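Local coordinates for protein rifin (PDB 7JZK) that binds, through its V2 domain, the ectodomain of the human inhibitory receptor LAIR1, here in the form carried as an insertion by a malaria antibody, at residues G33-K36 with R37-I41; T47-K50 with S51-S55; T70-T73 with A74-A78; V106-K109 with D110-G114. All blocks are in the same frame, centred on the assembly; numbering follows the deposited sequence.

How the contacts relate
From the N terminus, contact 1 (33-41) lies where helix 13-39 ends, and contact 2 (47-55) runs from the second strand of the hairpin 43-44/47-48 into helix 49-55. Contact 3 (70-78) closes helix 61-75 and contact 4 (106-114) opens helix 108-126. All four are local, each within one continuous segment, so none nests in or crosses another. Contacts 1 and 2 pack through L35 and F53, with L35 CD1 3.8 Å from F53 CE2. Contact 3 touches contact 1 through Q71 and I41 and meets contact 4 through T73, M72 and Q108, whereas contacts 2 and 4, centres about 22 Å apart, do not touch.

Contact 1: residues G33-K36 with R37-I41; sequences GALK and RYFHI
L35 and F39 meet one helical turn apart near the end of helix 13-39, their side chains slanted across each other. The touching branch of L35 is CD2, which comes to 4.0 Å from CE2 of F39. The F39 ring also has the carbonyl O of L35 at its edge, in the ring plane, and one of its faces carries Y38 CD1 over the centre. Y38 turns away from this turn, CG anti to the backbone N (chi1 -168°), onto V91 and T94 of helix 86-94, while L35 and F39 both press on I68 of helix 61-75.

Further round the helix, R37 folds its aliphatic part back over the carbonyl of G33, with CG 3.2 Å from G33 O, the same oxygen that accepts the bond from R37 N. The last regular bond of the series runs from F39 N to L35 O at 2.8 Å; beyond it H40 has positive phi, so the chain swings away from the axis there. I41 O then returns toward K36 and lies 3.1 Å from its CG.

The helix end thus sets an apolar face, packed on helices 49-55 and 61-75, beside a backbone series that closes with a weak bond from H40 N to K36 O, after which I41 O lies against K36 CA and CG, the approach to CA being a CA-H...O contact.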
ATOM      1  N   GLY B  33     -13.396  15.986  -4.466  1.00 55.66           N
ATOM      2  CA  GLY B  33     -14.289  15.406  -3.487  1.00 51.55           C
ATOM      3  C   GLY B  33     -14.375  13.903  -3.602  1.00 51.50           C
ATOM      4  O   GLY B  33     -14.392  13.206  -2.592  1.00 58.46           O
ATOM      5  N   ALA B  34     -14.441  13.382  -4.833  1.00 48.28           N
ATOM      6  CA  ALA B  34     -14.559  11.936  -5.001  1.00 55.84           C
ATOM      7  C   ALA B  34     -13.314  11.201  -4.479  1.00 56.27           C
ATOM      8  O   ALA B  34     -13.427  10.193  -3.766  1.00 48.77           O
ATOM      9  CB  ALA B  34     -14.816  11.614  -6.478  1.00 58.78           C
ATOM     10  N   LEU B  35     -12.118  11.739  -4.761  1.00 56.10           N
ATOM     11  CA  LEU B  35     -10.885  11.114  -4.288  1.00 49.32           C
ATOM     12  C   LEU B  35     -10.743  11.219  -2.780  1.00 54.72           C
ATOM     13  O   LEU B  35     -10.326  10.259  -2.116  1.00 50.77           O
ATOM     14  CB  LEU B  35      -9.695  11.797  -4.929  1.00 49.69           C
ATOM     15  CG  LEU B  35      -9.676  11.682  -6.433  1.00 53.19           C
ATOM     16  CD1 LEU B  35      -8.506  12.516  -6.889  1.00 59.86           C
ATOM     17  CD2 LEU B  35      -9.541  10.220  -6.785  1.00 48.37           C
ATOM     18  N   LYS B  36     -11.145  12.358  -2.218  1.00 50.40           N
ATOM     19  CA  LYS B  36     -11.061  12.558  -0.782  1.00 50.64           C
ATOM     20  C   LYS B  36     -12.019  11.635  -0.046  1.00 54.18           C
ATOM     21  O   LYS B  36     -11.665  11.021   0.957  1.00 47.28           O
ATOM     22  CB  LYS B  36     -11.390  14.022  -0.462  1.00 56.16           C
ATOM     23  CG  LYS B  36     -10.613  14.659   0.690  1.00 62.16           C
ATOM     24  CD  LYS B  36     -11.216  15.983   1.170  1.00 62.89           C
ATOM     25  CE  LYS B  36     -11.152  17.027   0.093  1.00 59.47           C
ATOM     26  NZ  LYS B  36      -9.903  16.915  -0.700  1.00 67.56           N
ATOM     27  N   ARG B  37     -13.242  11.527  -0.534  1.00 53.67           N
ATOM     28  CA  ARG B  37     -14.251  10.705   0.114  1.00 51.92           C
ATOM     29  C   ARG B  37     -13.988   9.217  -0.082  1.00 51.40           C
ATOM     30  O   ARG B  37     -14.412   8.408   0.751  1.00 48.36           O
ATOM     31  CB  ARG B  37     -15.636  11.137  -0.384  1.00 54.61           C
ATOM     32  CG  ARG B  37     -16.011  12.576   0.092  1.00 61.02           C
ATOM     33  CD  ARG B  37     -17.250  13.160  -0.601  1.00 57.66           C
ATOM     34  NE  ARG B  37     -18.454  12.346  -0.429  1.00 58.76           N
ATOM     35  CZ  ARG B  37     -19.432  12.247  -1.332  1.00 65.45           C
ATOM     36  NH1 ARG B  37     -20.491  11.482  -1.075  1.00 62.30           N
ATOM     37  NH2 ARG B  37     -19.350  12.890  -2.502  1.00 70.88           N
ATOM     38  N   TYR B  38     -13.314   8.822  -1.170  1.00 50.30           N
ATOM     39  CA  TYR B  38     -13.106   7.395  -1.394  1.00 47.23           C
ATOM     40  C   TYR B  38     -11.778   6.909  -0.842  1.00 44.52           C
ATOM     41  O   TYR B  38     -11.702   5.794  -0.328  1.00 44.33           O
ATOM     42  CB  TYR B  38     -13.160   7.070  -2.890  1.00 43.48           C
ATOM     43  CG  TYR B  38     -13.250   5.593  -3.197  1.00 43.31           C
ATOM     44  CD1 TYR B  38     -12.114   4.793  -3.222  1.00 49.95           C
ATOM     45  CD2 TYR B  38     -14.471   4.999  -3.454  1.00 47.80           C
ATOM     46  CE1 TYR B  38     -12.194   3.440  -3.491  1.00 49.05           C
ATOM     47  CE2 TYR B  38     -14.570   3.660  -3.730  1.00 50.16           C
ATOM     48  CZ  TYR B  38     -13.429   2.879  -3.746  1.00 56.82           C
ATOM     49  OH  TYR B  38     -13.520   1.533  -4.026  1.00 57.18           O
ATOM     50  N   PHE B  39     -10.729   7.719  -0.937  1.00 48.76           N
ATOM     51  CA  PHE B  39      -9.409   7.340  -0.455  1.00 43.16           C
ATOM     52  C   PHE B  39      -9.039   8.013   0.858  1.00 45.42           C
ATOM     53  O   PHE B  39      -8.043   7.624   1.466  1.00 42.35           O
ATOM     54  CB  PHE B  39      -8.336   7.677  -1.489  1.00 44.27           C
ATOM     55  CG  PHE B  39      -8.432   6.875  -2.741  1.00 43.07           C
ATOM     56  CD1 PHE B  39      -7.882   5.612  -2.820  1.00 45.18           C
ATOM     57  CD2 PHE B  39      -9.067   7.401  -3.860  1.00 44.83           C
ATOM     58  CE1 PHE B  39      -7.977   4.870  -3.994  1.00 46.63           C
ATOM     59  CE2 PHE B  39      -9.159   6.670  -5.037  1.00 43.16           C
ATOM     60  CZ  PHE B  39      -8.615   5.403  -5.102  1.00 46.90           C
ATOM     61  N   HIS B  40      -9.838   8.961   1.342  1.00 48.68           N
ATOM     62  CA  HIS B  40      -9.568   9.591   2.630  1.00 43.12           C
ATOM     63  C   HIS B  40      -8.180  10.199   2.627  1.00 39.16           C
ATOM     64  O   HIS B  40      -7.477  10.212   3.631  1.00 38.75           O
ATOM     65  CB  HIS B  40      -9.771   8.585   3.768  1.00 38.63           C
ATOM     66  CG  HIS B  40     -10.883   7.617   3.479  1.00 48.42           C
ATOM     67  ND1 HIS B  40     -12.214   7.994   3.483  1.00 50.09           N
ATOM     68  CD2 HIS B  40     -10.858   6.313   3.096  1.00 45.79           C
ATOM     69  CE1 HIS B  40     -12.960   6.948   3.162  1.00 50.15           C
ATOM     70  NE2 HIS B  40     -12.163   5.918   2.916  1.00 45.72           N
ATOM     71  N   ILE B  41      -7.874  10.811   1.486  1.00 41.60           N
ATOM     72  CA  ILE B  41      -6.581  11.511   1.293  1.00 49.05           C
ATOM     73  C   ILE B  41      -6.855  12.985   0.966  1.00 49.72           C
ATOM     74  O   ILE B  41      -7.908  13.270   0.427  1.00 45.89           O
ATOM     75  CB  ILE B  41      -5.771  10.781   0.201  1.00 47.92           C
ATOM     76  CG1 ILE B  41      -4.283  10.736   0.533  1.00 60.36           C
ATOM     77  CG2 ILE B  41      -6.035  11.333  -1.190  1.00 54.38           C
ATOM     78  CD1 ILE B  41      -3.976   9.996   1.802  1.00 63.56           C
TER

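Contact 2: residues T47-K50 with S51-S55; sequences TSLK and SFFNS. With NAG (2-acetamido-2-deoxy-beta-D-glucopyranose), chain E.
T47 and S51 join hydroxyl to hydroxyl, T47 OG1 to S51 OG at 2.5 Å, and either group could be the donor. Both oxygens stand anti to their own backbone N, which directs them at one another across the first turn of helix 49-55. The methyl CG2 of T47 lies beside this bond, over the backbone at 3.6 Å from F52 N. Next to it, S48 OG accepts from S51 N at 3.0 Å in a fairly straight bond (161°). Its chi1 of 78° sets the oxygen between the backbone N and the carbonyl carbon, from where it reaches back over the helix start.

This is an N-cap: S48 ends the second strand of the hairpin 43-44/47-48 and supplies the side-chain acceptor for an amide of the first turn. Its carbonyl works too, taking F52 N at 2.6 Å with the donor in the carbonyl plane.

The tight side is aromatic. F52 CD1 stands 3.7 Å above the F53 ring, over its centre, while the F52 ring points its edge at F53 CG. L49 O meets the edge of F53, and that ring packs into I31, I32 and L35 of helix 13-39, whereas F52 rests on L44. The acetamide methyl C8 of the protein-linked N-acetylglucosamine adds to this packing, lying over one face of F52, 3.3 Å from CE2.

The loose side belongs to K50 and N54. K50 is exposed, its chain extended as far as chi4, and N54, also exposed, packs against R28 of helix 13-39.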
ATOM      1  N   THR B  47       1.724  17.348  -2.832  1.00 65.32           N
ATOM      2  CA  THR B  47       1.043  18.642  -2.938  1.00 63.88           C
ATOM      3  C   THR B  47      -0.441  18.439  -2.687  1.00 66.06           C
ATOM      4  O   THR B  47      -0.900  17.304  -2.762  1.00 63.01           O
ATOM      5  CB  THR B  47       1.389  19.325  -4.261  1.00 65.94           C
ATOM      6  OG1 THR B  47       1.128  20.714  -4.083  1.00 69.58           O
ATOM      7  CG2 THR B  47       0.647  18.754  -5.448  1.00 64.07           C
ATOM      8  N   SER B  48      -1.142  19.523  -2.401  1.00 65.56           N
ATOM      9  CA  SER B  48      -2.588  19.455  -2.129  1.00 65.43           C
ATOM     10  C   SER B  48      -3.290  19.010  -3.398  1.00 63.77           C
ATOM     11  O   SER B  48      -2.734  19.186  -4.463  1.00 64.45           O
ATOM     12  CB  SER B  48      -3.093  20.786  -1.671  1.00 63.12           C
ATOM     13  OG  SER B  48      -3.252  21.680  -2.755  1.00 62.58           O
ATOM     14  N   LEU B  49      -4.468  18.427  -3.249  1.00 63.90           N
ATOM     15  CA  LEU B  49      -5.191  17.917  -4.427  1.00 67.71           C
ATOM     16  C   LEU B  49      -5.603  19.094  -5.307  1.00 68.55           C
ATOM     17  O   LEU B  49      -5.623  18.914  -6.521  1.00 65.23           O
ATOM     18  CB  LEU B  49      -6.430  17.179  -3.916  1.00 77.00           C
ATOM     19  CG  LEU B  49      -6.571  15.712  -4.309  1.00 74.45           C
ATOM     20  CD1 LEU B  49      -5.253  14.987  -4.151  1.00 75.64           C
ATOM     21  CD2 LEU B  49      -7.637  15.038  -3.466  1.00 75.69           C
ATOM     22  N   LYS B  50      -5.873  20.263  -4.712  1.00 67.13           N
ATOM     23  CA  LYS B  50      -6.146  21.409  -5.585  1.00 71.56           C
ATOM     24  C   LYS B  50      -4.894  21.808  -6.345  1.00 70.04           C
ATOM     25  O   LYS B  50      -4.943  22.063  -7.546  1.00 74.84           O
ATOM     26  CB  LYS B  50      -6.668  22.620  -4.789  1.00 69.79           C
ATOM     27  CG  LYS B  50      -6.841  23.915  -5.602  1.00 79.43           C
ATOM     28  CD  LYS B  50      -7.330  25.104  -4.711  1.00 80.50           C
ATOM     29  CE  LYS B  50      -8.019  26.260  -5.513  1.00 76.49           C
ATOM     30  NZ  LYS B  50      -9.255  25.788  -6.264  1.00 79.90           N
ATOM     31  N   SER B  51      -3.750  21.831  -5.665  1.00 64.14           N
ATOM     32  CA  SER B  51      -2.478  22.112  -6.326  1.00 63.23           C
ATOM     33  C   SER B  51      -2.107  21.002  -7.297  1.00 68.54           C
ATOM     34  O   SER B  51      -1.525  21.254  -8.354  1.00 69.55           O
ATOM     35  CB  SER B  51      -1.376  22.272  -5.273  1.00 64.50           C
ATOM     36  OG  SER B  51      -0.057  22.170  -5.804  1.00 68.58           O
ATOM     37  N   PHE B  52      -2.468  19.763  -6.961  1.00 70.43           N
ATOM     38  CA  PHE B  52      -2.167  18.620  -7.816  1.00 64.32           C
ATOM     39  C   PHE B  52      -2.889  18.738  -9.147  1.00 63.29           C
ATOM     40  O   PHE B  52      -2.346  18.363 -10.186  1.00 61.58           O
ATOM     41  CB  PHE B  52      -2.556  17.316  -7.117  1.00 62.77           C
ATOM     42  CG  PHE B  52      -2.407  16.089  -7.984  1.00 64.44           C
ATOM     43  CD1 PHE B  52      -3.440  15.683  -8.806  1.00 59.41           C
ATOM     44  CD2 PHE B  52      -1.249  15.328  -7.959  1.00 64.12           C
ATOM     45  CE1 PHE B  52      -3.317  14.560  -9.602  1.00 58.27           C
ATOM     46  CE2 PHE B  52      -1.126  14.184  -8.766  1.00 64.85           C
ATOM     47  CZ  PHE B  52      -2.164  13.806  -9.581  1.00 57.46           C
ATOM     48  N   PHE B  53      -4.123  19.227  -9.134  1.00 66.61           N
ATOM     49  CA  PHE B  53      -4.936  19.370 -10.345  1.00 71.98           C
ATOM     50  C   PHE B  53      -4.757  20.683 -11.106  1.00 73.49           C
ATOM     51  O   PHE B  53      -5.541  20.958 -12.022  1.00 71.90           O
ATOM     52  CB  PHE B  53      -6.405  19.104 -10.037  1.00 65.17           C
ATOM     53  CG  PHE B  53      -6.702  17.651  -9.934  1.00 68.25           C
ATOM     54  CD1 PHE B  53      -6.681  16.882 -11.077  1.00 63.55           C
ATOM     55  CD2 PHE B  53      -6.978  17.034  -8.719  1.00 66.89           C
ATOM     56  CE1 PHE B  53      -6.930  15.534 -11.026  1.00 63.74           C
ATOM     57  CE2 PHE B  53      -7.229  15.665  -8.670  1.00 63.15           C
ATOM     58  CZ  PHE B  53      -7.206  14.923  -9.827  1.00 65.24           C
ATOM     59  N   ASN B  54      -3.790  21.515 -10.723  1.00 72.44           N
ATOM     60  CA  ASN B  54      -3.434  22.631 -11.591  1.00 77.29           C
ATOM     61  C   ASN B  54      -2.588  22.158 -12.779  1.00 78.36           C
ATOM     62  O   ASN B  54      -2.737  22.689 -13.886  1.00 73.45           O
ATOM     63  CB  ASN B  54      -2.755  23.728 -10.755  1.00 77.77           C
ATOM     64  CG  ASN B  54      -2.480  25.004 -11.535  1.00 79.09           C
ATOM     65  OD1 ASN B  54      -2.785  25.106 -12.721  1.00 85.45           O
ATOM     66  ND2 ASN B  54      -1.923  26.006 -10.848  1.00 72.21           N
ATOM     67  N   SER B  55      -1.758  21.119 -12.591  1.00 75.53           N
ATOM     68  CA  SER B  55      -0.836  20.627 -13.615  1.00 72.56           C
ATOM     69  C   SER B  55      -1.355  19.449 -14.434  1.00 76.21           C
ATOM     70  O   SER B  55      -0.914  19.264 -15.574  1.00 81.06           O
ATOM     71  CB  SER B  55       0.492  20.207 -12.981  1.00 76.06           C
ATOM     72  OG  SER B  55       1.215  19.356 -13.862  1.00 84.20           O
TER
HETATM   73  C1  NAG E   1       4.637  14.859  -8.863  1.00 97.36           C
HETATM   74  C2  NAG E   1       4.252  16.000  -9.735  1.00105.72           C
HETATM   75  C3  NAG E   1       5.291  16.178 -10.805  1.00115.34           C
HETATM   76  C4  NAG E   1       6.687  16.314 -10.215  1.00114.92           C
HETATM   77  C5  NAG E   1       6.981  15.324  -9.081  1.00107.91           C
HETATM   78  C6  NAG E   1       8.149  15.777  -8.233  1.00107.31           C
HETATM   79  C7  NAG E   1       1.893  16.547  -9.983  1.00 90.71           C
HETATM   80  C8  NAG E   1       0.623  16.252 -10.705  1.00 80.24           C
HETATM   81  N2  NAG E   1       2.951  15.820 -10.336  1.00 98.81           N
HETATM   82  O3  NAG E   1       4.926  17.338 -11.548  1.00118.95           O
HETATM   83  O4  NAG E   1       7.576  15.941 -11.259  1.00121.87           O
HETATM   84  O5  NAG E   1       5.859  15.162  -8.191  1.00101.00           O
HETATM   85  O6  NAG E   1       8.457  14.793  -7.258  1.00 99.60           O
HETATM   86  O7  NAG E   1       1.955  17.369  -9.088  1.00 92.72           O

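Contact 3: residues T70-T73 with A74-A78; sequences TQMT and ASCDA
A74, T73 and M72 carry most of the surface that this last turn of helix 61-75 buries against itself. The methyl of A74 sits over the backbone of the preceding turn, CB 3.5 Å from T70 O, the oxygen that also takes the bond from A74 N. T73 looks to another helix: its hydroxyl, beside its own backbone N, is hydrogen-bonded to NE2 of Q108 of helix 108-126. M72 extends with CG anti to the backbone N (chi1 -177°), and this CG comes 4.3 Å from SG of C76, which is tied in a disulfide to C89.

Q71 O, one residue on from T70, accepts two bonds from S75. S75 N approaches at 2.9 Å, nearly along the C=O axis, and S75 OG donates at 2.6 Å from above the carbonyl plane, with its hydroxyl turned back toward the helix by a chi1 of 44°. The next bond, C76 N to M72 O, is weak.

The serine hydroxyl thus probably reinforces the helix just before its end, while beyond it the chain turns to its partner: C76 makes backbone hydrogen bonds to the LAIR1 chain, and A78 N is hydrogen-bonded to S46 of that chain.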
ATOM      1  N   THR B  70       1.606   4.974  -6.095  1.00 47.01           N
ATOM      2  CA  THR B  70       2.924   5.254  -5.547  1.00 48.88           C
ATOM      3  C   THR B  70       2.805   5.719  -4.099  1.00 49.39           C
ATOM      4  O   THR B  70       3.540   5.247  -3.216  1.00 49.09           O
ATOM      5  CB  THR B  70       3.596   6.326  -6.427  1.00 51.99           C
ATOM      6  OG1 THR B  70       3.640   5.859  -7.783  1.00 49.70           O
ATOM      7  CG2 THR B  70       5.018   6.565  -5.985  1.00 51.79           C
ATOM      8  N   GLN B  71       1.817   6.551  -3.804  1.00 45.20           N
ATOM      9  CA  GLN B  71       1.603   7.052  -2.423  1.00 45.17           C
ATOM     10  C   GLN B  71       1.171   5.911  -1.497  1.00 44.33           C
ATOM     11  O   GLN B  71       1.677   5.852  -0.385  1.00 42.37           O
ATOM     12  CB  GLN B  71       0.600   8.202  -2.443  1.00 42.16           C
ATOM     13  CG  GLN B  71       0.430   8.920  -1.119  1.00 44.26           C
ATOM     14  CD  GLN B  71      -0.138  10.295  -1.346  1.00 50.97           C
ATOM     15  OE1 GLN B  71       0.415  11.100  -2.086  1.00 52.43           O
ATOM     16  NE2 GLN B  71      -1.255  10.576  -0.705  1.00 50.37           N
ATOM     17  N   MET B  72       0.267   5.047  -1.961  1.00 48.00           N
ATOM     18  CA  MET B  72      -0.188   3.926  -1.136  1.00 43.38           C
ATOM     19  C   MET B  72       0.964   2.989  -0.817  1.00 46.27           C
ATOM     20  O   MET B  72       1.077   2.493   0.311  1.00 42.75           O
ATOM     21  CB  MET B  72      -1.314   3.160  -1.837  1.00 40.97           C
ATOM     22  CG  MET B  72      -1.915   2.009  -1.031  1.00 42.81           C
ATOM     23  SD  MET B  72      -3.436   1.344  -1.771  1.00 41.16           S
ATOM     24  CE  MET B  72      -4.514   2.726  -1.357  1.00 40.01           C
ATOM     25  N   THR B  73       1.823   2.705  -1.798  1.00 43.78           N
ATOM     26  CA  THR B  73       2.971   1.865  -1.479  1.00 46.66           C
ATOM     27  C   THR B  73       3.880   2.562  -0.472  1.00 48.41           C
ATOM     28  O   THR B  73       4.422   1.917   0.440  1.00 46.33           O
ATOM     29  CB  THR B  73       3.732   1.478  -2.751  1.00 44.96           C
ATOM     30  OG1 THR B  73       2.856   0.720  -3.597  1.00 49.40           O
ATOM     31  CG2 THR B  73       4.961   0.605  -2.426  1.00 36.62           C
ATOM     32  N   ALA B  74       4.006   3.888  -0.578  1.00 45.57           N
ATOM     33  CA  ALA B  74       4.937   4.595   0.303  1.00 42.95           C
ATOM     34  C   ALA B  74       4.411   4.843   1.719  1.00 45.73           C
ATOM     35  O   ALA B  74       5.218   4.959   2.653  1.00 46.01           O
ATOM     36  CB  ALA B  74       5.339   5.924  -0.325  1.00 41.42           C
ATOM     37  N   SER B  75       3.096   4.951   1.921  1.00 43.38           N
ATOM     38  CA  SER B  75       2.578   5.373   3.222  1.00 45.78           C
ATOM     39  C   SER B  75       1.890   4.258   4.009  1.00 47.20           C
ATOM     40  O   SER B  75       1.371   4.523   5.104  1.00 48.04           O
ATOM     41  CB  SER B  75       1.629   6.575   3.064  1.00 46.44           C
ATOM     42  OG  SER B  75       0.731   6.427   1.981  1.00 48.09           O
ATOM     43  N   CYS B  76       1.849   3.036   3.483  1.00 40.57           N
ATOM     44  CA  CYS B  76       1.190   1.913   4.137  1.00 39.46           C
ATOM     45  C   CYS B  76       2.129   0.723   4.186  1.00 34.67           C
ATOM     46  O   CYS B  76       1.758  -0.402   3.856  1.00 38.83           O
ATOM     47  CB  CYS B  76      -0.079   1.515   3.407  1.00 38.94           C
ATOM     48  SG  CYS B  76      -1.176   2.877   3.141  1.00 43.10           S
ATOM     49  N   ASP B  77       3.360   0.948   4.621  1.00 38.44           N
ATOM     50  CA  ASP B  77       4.390  -0.080   4.562  1.00 41.61           C
ATOM     51  C   ASP B  77       4.726  -0.641   5.941  1.00 45.11           C
ATOM     52  O   ASP B  77       4.315  -0.117   6.982  1.00 40.90           O
ATOM     53  CB  ASP B  77       5.673   0.457   3.920  1.00 38.36           C
ATOM     54  CG  ASP B  77       6.318   1.575   4.725  1.00 49.55           C
ATOM     55  OD1 ASP B  77       5.651   2.593   5.042  1.00 55.01           O
ATOM     56  OD2 ASP B  77       7.492   1.392   5.112  1.00 52.09           O
ATOM     57  N   ALA B  78       5.518  -1.725   5.925  1.00 41.12           N
ATOM     58  CA  ALA B  78       5.905  -2.401   7.153  1.00 40.55           C
ATOM     59  C   ALA B  78       7.095  -1.731   7.833  1.00 40.61           C
ATOM     60  O   ALA B  78       7.296  -1.933   9.033  1.00 47.68           O
ATOM     61  CB  ALA B  78       6.209  -3.887   6.857  1.00 38.65           C
TER

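Contact 4: residues V106-K109 with D110-G114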
ATOM      1  N   VAL B 106      -3.805 -10.026  -6.520  1.00 49.25           N
ATOM      2  CA  VAL B 106      -4.514  -8.855  -7.026  1.00 51.69           C
ATOM      3  C   VAL B 106      -3.548  -7.671  -6.979  1.00 56.38           C
ATOM      4  O   VAL B 106      -3.127  -7.249  -5.896  1.00 56.05           O
ATOM      5  CB  VAL B 106      -5.788  -8.589  -6.220  1.00 53.14           C
ATOM      6  CG1 VAL B 106      -6.513  -7.388  -6.744  1.00 46.55           C
ATOM      7  CG2 VAL B 106      -6.695  -9.838  -6.233  1.00 46.30           C
ATOM      8  N   LYS B 107      -3.174  -7.142  -8.139  1.00 58.61           N
ATOM      9  CA  LYS B 107      -2.246  -6.022  -8.163  1.00 55.99           C
ATOM     10  C   LYS B 107      -2.931  -4.731  -7.781  1.00 52.19           C
ATOM     11  O   LYS B 107      -4.028  -4.426  -8.250  1.00 51.88           O
ATOM     12  CB  LYS B 107      -1.618  -5.885  -9.544  1.00 58.55           C
ATOM     13  CG  LYS B 107      -0.636  -6.974  -9.845  1.00 58.97           C
ATOM     14  CD  LYS B 107      -0.588  -7.304 -11.328  1.00 70.19           C
ATOM     15  CE  LYS B 107       0.270  -8.533 -11.547  1.00 62.69           C
ATOM     16  NZ  LYS B 107       1.680  -8.117 -11.685  1.00 59.04           N
ATOM     17  N   GLN B 108      -2.247  -3.981  -6.921  1.00 49.85           N
ATOM     18  CA  GLN B 108      -2.763  -2.754  -6.331  1.00 47.97           C
ATOM     19  C   GLN B 108      -3.021  -1.689  -7.388  1.00 52.18           C
ATOM     20  O   GLN B 108      -4.077  -1.063  -7.407  1.00 50.14           O
ATOM     21  CB  GLN B 108      -1.751  -2.269  -5.284  1.00 44.57           C
ATOM     22  CG  GLN B 108      -1.978  -0.894  -4.682  1.00 42.71           C
ATOM     23  CD  GLN B 108      -0.943  -0.557  -3.604  1.00 44.66           C
ATOM     24  OE1 GLN B 108      -1.059  -0.962  -2.454  1.00 44.40           O
ATOM     25  NE2 GLN B 108       0.130   0.118  -4.014  1.00 39.25           N
ATOM     26  N   LYS B 109      -2.080  -1.506  -8.307  1.00 54.29           N
ATOM     27  CA  LYS B 109      -2.206  -0.490  -9.350  1.00 54.21           C
ATOM     28  C   LYS B 109      -3.462  -0.714 -10.181  1.00 50.38           C
ATOM     29  O   LYS B 109      -4.182   0.225 -10.491  1.00 52.46           O
ATOM     30  CB  LYS B 109      -0.963  -0.525 -10.258  1.00 58.13           C
ATOM     31  CG  LYS B 109      -0.590   0.760 -10.994  1.00 67.00           C
ATOM     32  CD  LYS B 109       0.827   0.634 -11.552  1.00 79.95           C
ATOM     33  CE  LYS B 109       1.329   1.915 -12.198  1.00 68.39           C
ATOM     34  NZ  LYS B 109       2.696   1.718 -12.761  1.00 72.28           N
ATOM     35  N   ASP B 110      -3.751  -1.959 -10.530  1.00 47.97           N
ATOM     36  CA  ASP B 110      -4.927  -2.287 -11.329  1.00 53.46           C
ATOM     37  C   ASP B 110      -6.225  -2.016 -10.576  1.00 49.38           C
ATOM     38  O   ASP B 110      -7.155  -1.428 -11.127  1.00 49.09           O
ATOM     39  CB  ASP B 110      -4.811  -3.750 -11.792  1.00 54.09           C
ATOM     40  CG  ASP B 110      -3.551  -3.968 -12.644  1.00 61.86           C
ATOM     41  OD1 ASP B 110      -3.070  -2.976 -13.238  1.00 58.03           O
ATOM     42  OD2 ASP B 110      -2.973  -5.076 -12.662  1.00 65.07           O
ATOM     43  N   ALA B 111      -6.303  -2.398  -9.310  1.00 51.61           N
ATOM     44  CA  ALA B 111      -7.513  -2.133  -8.534  1.00 48.57           C
ATOM     45  C   ALA B 111      -7.718  -0.626  -8.358  1.00 47.61           C
ATOM     46  O   ALA B 111      -8.832  -0.116  -8.469  1.00 45.35           O
ATOM     47  CB  ALA B 111      -7.430  -2.853  -7.176  1.00 46.29           C
ATOM     48  N   ILE B 112      -6.633   0.113  -8.148  1.00 42.94           N
ATOM     49  CA  ILE B 112      -6.743   1.551  -8.020  1.00 50.48           C
ATOM     50  C   ILE B 112      -7.243   2.144  -9.326  1.00 53.03           C
ATOM     51  O   ILE B 112      -8.063   3.051  -9.324  1.00 50.26           O
ATOM     52  CB  ILE B 112      -5.393   2.153  -7.606  1.00 46.26           C
ATOM     53  CG1 ILE B 112      -5.018   1.627  -6.235  1.00 45.72           C
ATOM     54  CG2 ILE B 112      -5.448   3.713  -7.634  1.00 46.92           C
ATOM     55  CD1 ILE B 112      -3.597   1.905  -5.859  1.00 48.04           C
ATOM     56  N   THR B 113      -6.740   1.641 -10.455  1.00 54.55           N
ATOM     57  CA  THR B 113      -7.146   2.116 -11.773  1.00 53.21           C
ATOM     58  C   THR B 113      -8.636   1.905 -11.968  1.00 54.66           C
ATOM     59  O   THR B 113      -9.353   2.825 -12.357  1.00 52.82           O
ATOM     60  CB  THR B 113      -6.325   1.384 -12.853  1.00 56.06           C
ATOM     61  OG1 THR B 113      -4.936   1.734 -12.720  1.00 53.36           O
ATOM     62  CG2 THR B 113      -6.805   1.699 -14.268  1.00 55.91           C
ATOM     63  N   GLY B 114      -9.137   0.726 -11.633  1.00 50.81           N
ATOM     64  CA  GLY B 114     -10.568   0.511 -11.755  1.00 50.86           C
ATOM     65  C   GLY B 114     -11.365   1.439 -10.857  1.00 53.10           C
ATOM     66  O   GLY B 114     -12.397   1.988 -11.268  1.00 56.78           O
TER
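Q108 and I112 lie side by side, one turn apart, both pointing the same way from the start of helix 108-126. I112 can be followed outward. Its CB stands 3.5 Å from Q108 O, the oxygen that accepts the bond from I112 N. CG1, set anti to the carbonyl carbon and beside the backbone N (chi1 -63°), moves in to 3.1 Å from that same oxygen. At the tip, CD1 reaches both the carbonyl and the side chain, 3.4 Å from Q108 CG, so the isoleucine runs along the aliphatic part of the glutamine. The amide of Q108 goes on beyond this, its OE1 hydrogen-bonded to R92, and the side chain also packs on Y45 of the LAIR1 chain.

One residue on, K109 O has two donors, which approach from opposite faces of its plane. T113 N supplies the regular helical bond, and T113 OG1 adds a second bond to K109 O, 2.8 Å long, its donor well out of the carbonyl plane. On the outer side K107, the N-cap residue, runs alongside D110, with its CB and CD each 3.5 Å from D110 OD2. The lysine nitrogen NZ stays 5.6 Å from OD2, too far for a salt bridge, though the opposite charges would probably attract weakly at this helix start. K107 O meanwhile accepts from A111 N.

The inward face of this helix start rests on helix 61-75, I112 on I68 and Q108 on M72, with A111 against L95 and I97 in the loop that follows helix 86-94.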